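Myosin-I heavy chain (Dictyostelium discoideum, PDB 5EJY) is an actin-based class VII motor of the early steps of phagocytosis and adhesion, seen here as its first MyTH4-FERM tail module. Local coordinates at residues L429-N434 / S489-Y494; S449-N454 / I470-S475; K461-S466 / T476-T481. All blocks are in the same frame, centred on the assembly; numbering follows the deposited sequence.

Contact 1 (L429-N434 / S489-Y494); sequences LALNVN and SLIKEY
With CG of Y494 anti to its carbonyl carbon (chi1 -82°), the ring swings off helix 484-499 and lays one face against the backbone of N432, while L431, whose first torsion is of the same kind, sends its isobutyl group to the helix. The carbonyl carbon N432 C sits over the ring's face, offset toward the rim and 3.8 Å from Y494 CE1. L431 CB lies 3.9 Å from Y494 CE2, and V433 CG1 adds a looser contact at CE1. L431 divides its work: its CB meets the tyrosine, and its CD2 methyl reaches one turn back along the helix, 3.8 Å from I491 CG1 and 3.9 Å from L490 CB. This is the C-terminal lobe of the FERM domain, a pleckstrin-homology-like fold in which a closing helix packs on the beta-sheet; here the short segments of strand and helix run at 23° to each other, their axes 9.3 Å apart. The phenol oxygen of Y494 is tied to S410 of the adjoining strand 410-415 and to F294 N. With an alanine here, a gap would probably open against the backbone of N432, and S410 OG and F294 N would be likely to lose their phenol partner. Where the strand ends, the CB of N432 points away from the helix, and OD1 accepts from N434 N (2.8 Å), forming an Asx turn; the donor stands 41° out of the carbonyl plane. The N432 carbonyl oxygen in turn accepts from Y452 OH.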
loop_
_atom_site.group_PDB
_atom_site.type_symbol
_atom_site.label_atom_id
_atom_site.label_comp_id
_atom_site.label_asym_id
_atom_site.label_seq_id
_atom_site.Cartn_x
_atom_site.Cartn_y
_atom_site.Cartn_z
ATOM N N LEU A 429 18.843 -7.743 -12.563
ATOM C CA LEU A 429 18.341 -6.942 -13.669
ATOM C C LEU A 429 18.409 -5.486 -13.235
ATOM O O LEU A 429 17.836 -5.100 -12.212
ATOM C CB LEU A 429 16.917 -7.332 -14.054
ATOM C CG LEU A 429 16.778 -8.709 -14.705
ATOM C CD1 LEU A 429 15.347 -8.972 -15.164
ATOM C CD2 LEU A 429 17.744 -8.821 -15.894
ATOM N N ALA A 430 19.149 -4.687 -13.991
ATOM C CA ALA A 430 19.254 -3.264 -13.715
ATOM C C ALA A 430 18.545 -2.530 -14.843
ATOM O O ALA A 430 19.036 -2.505 -15.975
ATOM C CB ALA A 430 20.722 -2.855 -13.630
ATOM N N LEU A 431 17.369 -1.971 -14.555
ATOM C CA LEU A 431 16.572 -1.331 -15.601
ATOM C C LEU A 431 16.695 0.197 -15.574
ATOM O O LEU A 431 16.612 0.832 -14.517
ATOM C CB LEU A 431 15.093 -1.749 -15.530
ATOM C CG LEU A 431 14.744 -3.223 -15.780
ATOM C CD1 LEU A 431 15.100 -4.049 -14.559
ATOM C CD2 LEU A 431 13.274 -3.388 -16.128
ATOM N N ASN A 432 16.918 0.779 -16.747
ATOM C CA ASN A 432 16.965 2.231 -16.882
ATOM C C ASN A 432 16.426 2.596 -18.257
ATOM O O ASN A 432 15.906 1.724 -18.964
ATOM C CB ASN A 432 18.385 2.760 -16.649
ATOM C CG ASN A 432 19.409 2.125 -17.578
ATOM O OD1 ASN A 432 19.080 1.715 -18.683
ATOM N ND2 ASN A 432 20.651 2.043 -17.127
ATOM N N VAL A 433 16.525 3.862 -18.648
ATOM C CA VAL A 433 15.976 4.270 -19.942
ATOM C C VAL A 433 16.717 3.628 -21.118
ATOM O O VAL A 433 16.202 3.592 -22.230
ATOM C CB VAL A 433 15.973 5.808 -20.117
ATOM C CG1 VAL A 433 15.036 6.460 -19.087
ATOM C CG2 VAL A 433 17.400 6.358 -20.016
ATOM N N ASN A 434 17.911 3.102 -20.863
ATOM C CA ASN A 434 18.720 2.481 -21.919
ATOM C C ASN A 434 18.422 1.016 -22.187
ATOM O O ASN A 434 18.927 0.453 -23.161
ATOM C CB ASN A 434 20.204 2.618 -21.597
ATOM C CG ASN A 434 20.648 4.050 -21.583
ATOM O OD1 ASN A 434 20.142 4.863 -22.354
ATOM N ND2 ASN A 434 21.580 4.379 -20.698
ATOM N N SER A 489 6.028 -4.176 -13.656
ATOM C CA SER A 489 5.664 -2.762 -13.716
ATOM C C SER A 489 6.830 -1.886 -14.169
ATOM O O SER A 489 6.626 -0.886 -14.844
ATOM C CB SER A 489 5.076 -2.261 -12.375
ATOM O OG SER A 489 6.054 -2.285 -11.355
ATOM N N LEU A 490 8.054 -2.261 -13.814
ATOM C CA LEU A 490 9.212 -1.504 -14.287
ATOM C C LEU A 490 9.292 -1.594 -15.807
ATOM O O LEU A 490 9.514 -0.600 -16.490
ATOM C CB LEU A 490 10.504 -2.047 -13.683
ATOM C CG LEU A 490 10.772 -1.717 -12.216
ATOM C CD1 LEU A 490 12.013 -2.471 -11.724
ATOM C CD2 LEU A 490 10.940 -0.202 -12.047
ATOM N N ILE A 491 9.111 -2.795 -16.345
ATOM C CA ILE A 491 9.186 -2.945 -17.792
ATOM C C ILE A 491 8.107 -2.095 -18.457
ATOM O O ILE A 491 8.384 -1.339 -19.395
ATOM C CB ILE A 491 9.077 -4.410 -18.223
ATOM C CG1 ILE A 491 10.297 -5.178 -17.700
ATOM C CG2 ILE A 491 8.985 -4.501 -19.759
ATOM C CD1 ILE A 491 10.269 -6.695 -17.967
ATOM N N LYS A 492 6.881 -2.191 -17.946
ATOM C CA LYS A 492 5.782 -1.412 -18.506
ATOM C C LYS A 492 5.973 0.103 -18.368
ATOM O O LYS A 492 5.680 0.855 -19.302
ATOM C CB LYS A 492 4.452 -1.851 -17.887
ATOM C CG LYS A 492 4.083 -3.294 -18.251
ATOM C CD LYS A 492 2.721 -3.680 -17.706
ATOM C CE LYS A 492 2.104 -4.815 -18.512
ATOM N NZ LYS A 492 2.858 -6.080 -18.367
ATOM N N GLU A 493 6.452 0.557 -17.209
ATOM C CA GLU A 493 6.631 1.990 -16.985
ATOM C C GLU A 493 7.778 2.606 -17.796
ATOM O O GLU A 493 7.650 3.717 -18.317
ATOM C CB GLU A 493 6.834 2.283 -15.496
ATOM C CG GLU A 493 5.645 1.916 -14.633
ATOM C CD GLU A 493 4.570 2.987 -14.642
ATOM O OE1 GLU A 493 4.588 3.852 -15.548
ATOM O OE2 GLU A 493 3.716 2.973 -13.731
ATOM N N TYR A 494 8.910 1.915 -17.886
ATOM C CA TYR A 494 9.982 2.424 -18.743
ATOM C C TYR A 494 9.519 2.440 -20.198
ATOM O O TYR A 494 9.782 3.399 -20.923
ATOM C CB TYR A 494 11.271 1.615 -18.599
ATOM C CG TYR A 494 12.086 2.024 -17.400
ATOM C CD1 TYR A 494 12.659 3.294 -17.321
ATOM C CD2 TYR A 494 12.269 1.152 -16.339
ATOM C CE1 TYR A 494 13.402 3.678 -16.207
ATOM C CE2 TYR A 494 13.009 1.522 -15.232
ATOM C CZ TYR A 494 13.568 2.782 -15.170
ATOM O OH TYR A 494 14.302 3.120 -14.067
#

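Contact 2 (S449-N454 / I470-S475); sequences SVKYSN and ILENKS
The backbone of 449-454 leaves strand 445-450 at V450 and curls into a short 3-10 segment, bringing V450 and N454 alongside I470 and L471, which lead into a type I turn from L471 to K474. At the buried end, V450 CG2 meets L471 CD2 at 3.6 Å, the two side chains crossing obliquely. The L471 side chain starts off away from V450, and its CD2 branch comes back to make this contact; I436 and I438 of strand 435-440 also pack on V450, and L421 and Y423 on L471. At the outer end, N454 ND2 gives a nearly straight bond to E472 OE1 (2.8 Å, 162° at the hydrogen). The acceptor lies in the amide plane of N454, yet the amide meets the carboxylate oxygen from above, 54° out of its plane. E472 reaches it because CG runs anti to the backbone N (chi1 178°) and the chain then bends at chi2. Both segments belong to the C-terminal, pleckstrin-homology-like lobe of the FERM domain, where this contact joins the edge strand of one sheet to the hairpin turn between strands 466-470 and 476-480. A water bridges the two backbones, accepting from K451 N and from N454 ND2 (2.8 Å) and donating to I470 O (3.0 Å), which places N454 ND2 between water and carboxylate. The end of the K451 aliphatic chain passes E472, CE 3.2 Å from E472 OE1, while its NZ stays 4.7 Å from that oxygen; any attraction between the opposite charges is probably modest. Within the turn, N473 OD1 accepts from both the backbone N and the OG of S475, an Asx turn.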
loop_
_atom_site.group_PDB
_atom_site.type_symbol
_atom_site.label_atom_id
_atom_site.label_comp_id
_atom_site.label_asym_id
_atom_site.label_seq_id
_atom_site.Cartn_x
_atom_site.Cartn_y
_atom_site.Cartn_z
ATOM N N SER A 449 22.568 -6.005 -22.643
ATOM C CA SER A 449 21.522 -4.986 -22.575
ATOM C C SER A 449 20.320 -5.427 -23.392
ATOM O O SER A 449 20.342 -5.393 -24.625
ATOM C CB SER A 449 22.024 -3.633 -23.085
ATOM O OG SER A 449 20.952 -2.699 -23.163
ATOM N N VAL A 450 19.275 -5.857 -22.700
ATOM C CA VAL A 450 18.077 -6.355 -23.351
ATOM C C VAL A 450 17.151 -5.199 -23.712
ATOM O O VAL A 450 16.969 -4.268 -22.923
ATOM C CB VAL A 450 17.359 -7.387 -22.457
ATOM C CG1 VAL A 450 16.083 -7.875 -23.121
ATOM C CG2 VAL A 450 18.301 -8.559 -22.166
ATOM N N LYS A 451 16.582 -5.249 -24.912
ATOM C CA LYS A 451 15.811 -4.118 -25.444
ATOM C C LYS A 451 14.333 -4.134 -25.059
ATOM O O LYS A 451 13.661 -5.157 -25.202
ATOM C CB LYS A 451 15.903 -4.095 -26.975
ATOM C CG LYS A 451 17.308 -3.954 -27.540
ATOM C CD LYS A 451 17.269 -4.174 -29.055
ATOM C CE LYS A 451 18.655 -4.439 -29.626
ATOM N NZ LYS A 451 19.593 -3.320 -29.333
ATOM N N TYR A 452 13.813 -2.989 -24.623
ATOM C CA TYR A 452 12.372 -2.846 -24.418
ATOM C C TYR A 452 11.634 -3.088 -25.724
ATOM O O TYR A 452 10.505 -3.589 -25.728
ATOM C CB TYR A 452 12.019 -1.446 -23.878
ATOM C CG TYR A 452 12.570 -1.169 -22.497
ATOM C CD1 TYR A 452 12.069 -1.832 -21.378
ATOM C CD2 TYR A 452 13.587 -0.244 -22.307
ATOM C CE1 TYR A 452 12.573 -1.573 -20.097
ATOM C CE2 TYR A 452 14.091 0.014 -21.038
ATOM C CZ TYR A 452 13.583 -0.659 -19.939
ATOM O OH TYR A 452 14.104 -0.404 -18.684
ATOM N N SER A 453 12.272 -2.741 -26.841
ATOM C CA SER A 453 11.620 -2.867 -28.144
ATOM C C SER A 453 11.407 -4.327 -28.551
ATOM O O SER A 453 10.629 -4.622 -29.456
ATOM C CB SER A 453 12.402 -2.117 -29.230
ATOM O OG SER A 453 13.690 -2.665 -29.386
ATOM N N ASN A 454 12.094 -5.242 -27.879
ATOM C CA ASN A 454 11.881 -6.660 -28.145
ATOM C C ASN A 454 10.779 -7.321 -27.322
ATOM O O ASN A 454 10.404 -8.463 -27.591
ATOM C CB ASN A 454 13.195 -7.430 -28.040
ATOM C CG ASN A 454 14.070 -7.205 -29.247
ATOM O OD1 ASN A 454 13.557 -6.918 -30.330
ATOM N ND2 ASN A 454 15.374 -7.307 -29.075
ATOM N N ILE A 470 12.180 -11.369 -23.640
ATOM C CA ILE A 470 12.647 -11.842 -24.942
ATOM C C ILE A 470 13.984 -11.218 -25.295
ATOM O O ILE A 470 14.150 -9.987 -25.251
ATOM C CB ILE A 470 11.636 -11.535 -26.050
ATOM C CG1 ILE A 470 10.256 -12.074 -25.683
ATOM C CG2 ILE A 470 12.104 -12.122 -27.393
ATOM C CD1 ILE A 470 10.184 -13.571 -25.646
ATOM N N LEU A 471 14.943 -12.070 -25.642
ATOM C CA LEU A 471 16.257 -11.609 -26.068
ATOM C C LEU A 471 16.292 -11.308 -27.570
ATOM O O LEU A 471 15.344 -11.609 -28.306
ATOM C CB LEU A 471 17.326 -12.627 -25.672
ATOM C CG LEU A 471 17.196 -13.044 -24.208
ATOM C CD1 LEU A 471 18.165 -14.165 -23.835
ATOM C CD2 LEU A 471 17.384 -11.829 -23.290
ATOM N N GLU A 472 17.377 -10.695 -28.019
ATOM C CA GLU A 472 17.477 -10.268 -29.414
ATOM C C GLU A 472 17.378 -11.452 -30.395
ATOM O O GLU A 472 16.871 -11.298 -31.511
ATOM C CB GLU A 472 18.768 -9.465 -29.635
ATOM C CG GLU A 472 19.004 -9.017 -31.077
ATOM C CD GLU A 472 17.898 -8.117 -31.620
ATOM O OE1 GLU A 472 17.482 -7.175 -30.911
ATOM O OE2 GLU A 472 17.443 -8.354 -32.763
ATOM N N ASN A 473 17.819 -12.632 -29.961
ATOM C CA ASN A 473 17.795 -13.822 -30.824
ATOM C C ASN A 473 16.476 -14.581 -30.771
ATOM O O ASN A 473 16.366 -15.710 -31.269
ATOM C CB ASN A 473 18.967 -14.759 -30.521
ATOM C CG ASN A 473 19.012 -15.211 -29.068
ATOM O OD1 ASN A 473 17.998 -15.220 -28.371
ATOM N ND2 ASN A 473 20.197 -15.610 -28.615
ATOM N N LYS A 474 15.484 -13.952 -30.154
ATOM C CA LYS A 474 14.150 -14.514 -30.048
ATOM C C LYS A 474 13.994 -15.574 -28.956
ATOM O O LYS A 474 12.894 -16.076 -28.759
ATOM C CB LYS A 474 13.652 -15.047 -31.405
ATOM C CG LYS A 474 13.647 -14.002 -32.517
ATOM C CD LYS A 474 12.697 -14.386 -33.648
ATOM C CE LYS A 474 12.510 -13.230 -34.632
ATOM N NZ LYS A 474 11.734 -12.087 -34.049
ATOM N N SER A 475 15.070 -15.922 -28.257
ATOM C CA SER A 475 14.941 -16.871 -27.155
ATOM C C SER A 475 14.425 -16.136 -25.914
ATOM O O SER A 475 14.413 -14.906 -25.879
ATOM C CB SER A 475 16.254 -17.566 -26.836
ATOM O OG SER A 475 17.153 -16.676 -26.222
HETATM O O HOH W 1 16.079 -7.979 -26.472
#

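Contact 3 (K461-S466 / T476-T481); sequences KSDDKS and TLQAFT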
loop_
_atom_site.group_PDB
_atom_site.type_symbol
_atom_site.label_atom_id
_atom_site.label_comp_id
_atom_site.label_asym_id
_atom_site.label_seq_id
_atom_site.Cartn_x
_atom_site.Cartn_y
_atom_site.Cartn_z
ATOM N N LYS A 461 4.824 -11.911 -20.854
ATOM C CA LYS A 461 4.564 -13.162 -20.147
ATOM C C LYS A 461 5.177 -13.160 -18.747
ATOM O O LYS A 461 6.368 -12.923 -18.584
ATOM C CB LYS A 461 5.116 -14.337 -20.959
ATOM C CG LYS A 461 4.881 -15.711 -20.355
ATOM C CD LYS A 461 5.455 -16.789 -21.291
ATOM C CE LYS A 461 5.202 -18.191 -20.767
ATOM N NZ LYS A 461 5.637 -19.214 -21.767
ATOM N N SER A 462 4.350 -13.410 -17.738
ATOM C CA SER A 462 4.830 -13.536 -16.365
ATOM C C SER A 462 3.952 -14.520 -15.605
ATOM O O SER A 462 2.858 -14.851 -16.053
ATOM C CB SER A 462 4.825 -12.180 -15.650
ATOM O OG SER A 462 3.501 -11.662 -15.519
ATOM N N ASP A 463 4.442 -15.000 -14.466
ATOM C CA ASP A 463 3.620 -15.822 -13.589
ATOM C C ASP A 463 3.838 -15.403 -12.139
ATOM O O ASP A 463 4.246 -14.271 -11.882
ATOM C CB ASP A 463 3.845 -17.330 -13.818
ATOM C CG ASP A 463 5.291 -17.754 -13.652
ATOM O OD1 ASP A 463 6.065 -17.072 -12.955
ATOM O OD2 ASP A 463 5.654 -18.807 -14.210
ATOM N N ASP A 464 3.562 -16.298 -11.196
ATOM C CA ASP A 464 3.683 -15.954 -9.781
ATOM C C ASP A 464 5.122 -15.711 -9.366
ATOM O O ASP A 464 5.384 -15.005 -8.387
ATOM C CB ASP A 464 3.095 -17.072 -8.916
ATOM C CG ASP A 464 1.597 -17.191 -9.073
ATOM O OD1 ASP A 464 0.960 -16.146 -9.322
ATOM O OD2 ASP A 464 1.060 -18.317 -8.959
ATOM N N LYS A 465 6.056 -16.301 -10.109
ATOM C CA LYS A 465 7.451 -16.327 -9.681
ATOM C C LYS A 465 8.465 -15.813 -10.701
ATOM O O LYS A 465 9.652 -15.747 -10.409
ATOM C CB LYS A 465 7.837 -17.750 -9.273
ATOM C CG LYS A 465 7.119 -18.238 -8.019
ATOM C CD LYS A 465 7.555 -19.641 -7.639
ATOM C CE LYS A 465 9.016 -19.675 -7.225
ATOM N NZ LYS A 465 9.462 -21.054 -6.884
ATOM N N SER A 466 8.013 -15.449 -11.894
ATOM C CA SER A 466 8.967 -15.088 -12.935
ATOM C C SER A 466 8.388 -14.124 -13.949
ATOM O O SER A 466 7.174 -13.937 -14.028
ATOM C CB SER A 466 9.427 -16.352 -13.672
ATOM O OG SER A 466 8.358 -16.878 -14.448
ATOM N N THR A 476 14.011 -16.902 -24.911
ATOM C CA THR A 476 13.388 -16.346 -23.707
ATOM C C THR A 476 14.266 -16.536 -22.484
ATOM O O THR A 476 14.826 -17.606 -22.270
ATOM C CB THR A 476 12.030 -17.007 -23.466
ATOM O OG1 THR A 476 11.134 -16.621 -24.514
ATOM C CG2 THR A 476 11.448 -16.595 -22.120
ATOM N N LEU A 477 14.420 -15.475 -21.700
ATOM C CA LEU A 477 15.052 -15.589 -20.403
ATOM C C LEU A 477 13.916 -15.579 -19.390
ATOM O O LEU A 477 13.193 -14.591 -19.286
ATOM C CB LEU A 477 15.989 -14.406 -20.140
ATOM C CG LEU A 477 16.429 -14.188 -18.682
ATOM C CD1 LEU A 477 17.135 -15.400 -18.091
ATOM C CD2 LEU A 477 17.320 -12.951 -18.558
ATOM N N GLN A 478 13.720 -16.689 -18.685
ATOM C CA GLN A 478 12.683 -16.731 -17.664
ATOM C C GLN A 478 13.340 -16.344 -16.362
ATOM O O GLN A 478 13.997 -17.165 -15.701
ATOM C CB GLN A 478 12.005 -18.103 -17.557
ATOM C CG GLN A 478 10.895 -18.115 -16.502
ATOM C CD GLN A 478 10.153 -19.427 -16.425
ATOM O OE1 GLN A 478 10.636 -20.450 -16.897
ATOM N NE2 GLN A 478 8.966 -19.401 -15.827
ATOM N N ALA A 479 13.207 -15.063 -16.031
ATOM C CA ALA A 479 13.834 -14.500 -14.845
ATOM C C ALA A 479 12.955 -14.703 -13.619
ATOM O O ALA A 479 11.900 -14.084 -13.498
ATOM C CB ALA A 479 14.112 -12.996 -15.044
ATOM N N PHE A 480 13.403 -15.567 -12.713
ATOM C CA PHE A 480 12.722 -15.777 -11.445
ATOM C C PHE A 480 13.105 -14.690 -10.463
ATOM O O PHE A 480 14.266 -14.315 -10.358
ATOM C CB PHE A 480 13.055 -17.151 -10.864
ATOM C CG PHE A 480 12.519 -18.281 -11.692
ATOM C CD1 PHE A 480 11.194 -18.676 -11.570
ATOM C CD2 PHE A 480 13.318 -18.902 -12.630
ATOM C CE1 PHE A 480 10.685 -19.700 -12.341
ATOM C CE2 PHE A 480 12.813 -19.944 -13.412
ATOM C CZ PHE A 480 11.498 -20.341 -13.263
ATOM N N THR A 481 12.117 -14.189 -9.736
ATOM C CA THR A 481 12.368 -13.108 -8.800
ATOM C C THR A 481 11.270 -13.112 -7.754
ATOM O O THR A 481 10.142 -13.521 -8.035
ATOM C CB THR A 481 12.434 -11.749 -9.530
ATOM O OG1 THR A 481 12.835 -10.729 -8.607
ATOM C CG2 THR A 481 11.074 -11.388 -10.150
#
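Q478 is the first residue of 476-481 to reach across: with CG anti to the backbone N (chi1 -179°) and an extended chain beyond, its NE2 gives S466 OG a bond of 2.9 Å, nearly straight at 165°, with the hydroxyl in the amide plane. That hydroxyl also bonds D463 OD1, so S466 OG links the glutamine to the carboxylate. D463 OD1 accepts from K465 N as well, making an Asx turn, and the two partners reach it from opposite faces of the carboxylate. At A479 the carbonyl oxygen takes a CA-H...O contact from S466 CA (3.2 Å). The arrangement is part of an antiparallel beta ladder in the C-terminal FERM lobe: S466 and F480 form a non-hydrogen-bonded pair, their CA atoms 4.1 Å apart, and strand 466-470 continues the pairing toward L477. The side chains of this pair lie on the same face of the sheet, and F480 CD1 comes 3.6 Å from S466 CB, with K465 CB a looser neighbour of CD1. Next to the S466-F480 pair, T481 N donates to K465 O (3.0 Å, 161°), while T481 OG1 bonds V413 O of strand 410-415.

All three contacts lie in the C-terminal lobe of the FERM domain, and contacts 2 and 3 fall within the chain loop closed by contact 1. Contact 1 is the buried one, a largely apolar seat of helix on sheet; contacts 2 and 3 are only partly buried and rely more on side-chain hydrogen bonds at turns. Contact 1 and contact 2 reach the same four-stranded sheet, and Y452 joins them by packing on L431 and Y494. Contacts 2 and 3 share the hairpin of strands 466-470 and 476-480, one at its turn and the other at its opposite end. Between contacts 1 and 3 the touch is slight, L429 CD1 against A479 CB at 4.2 Å.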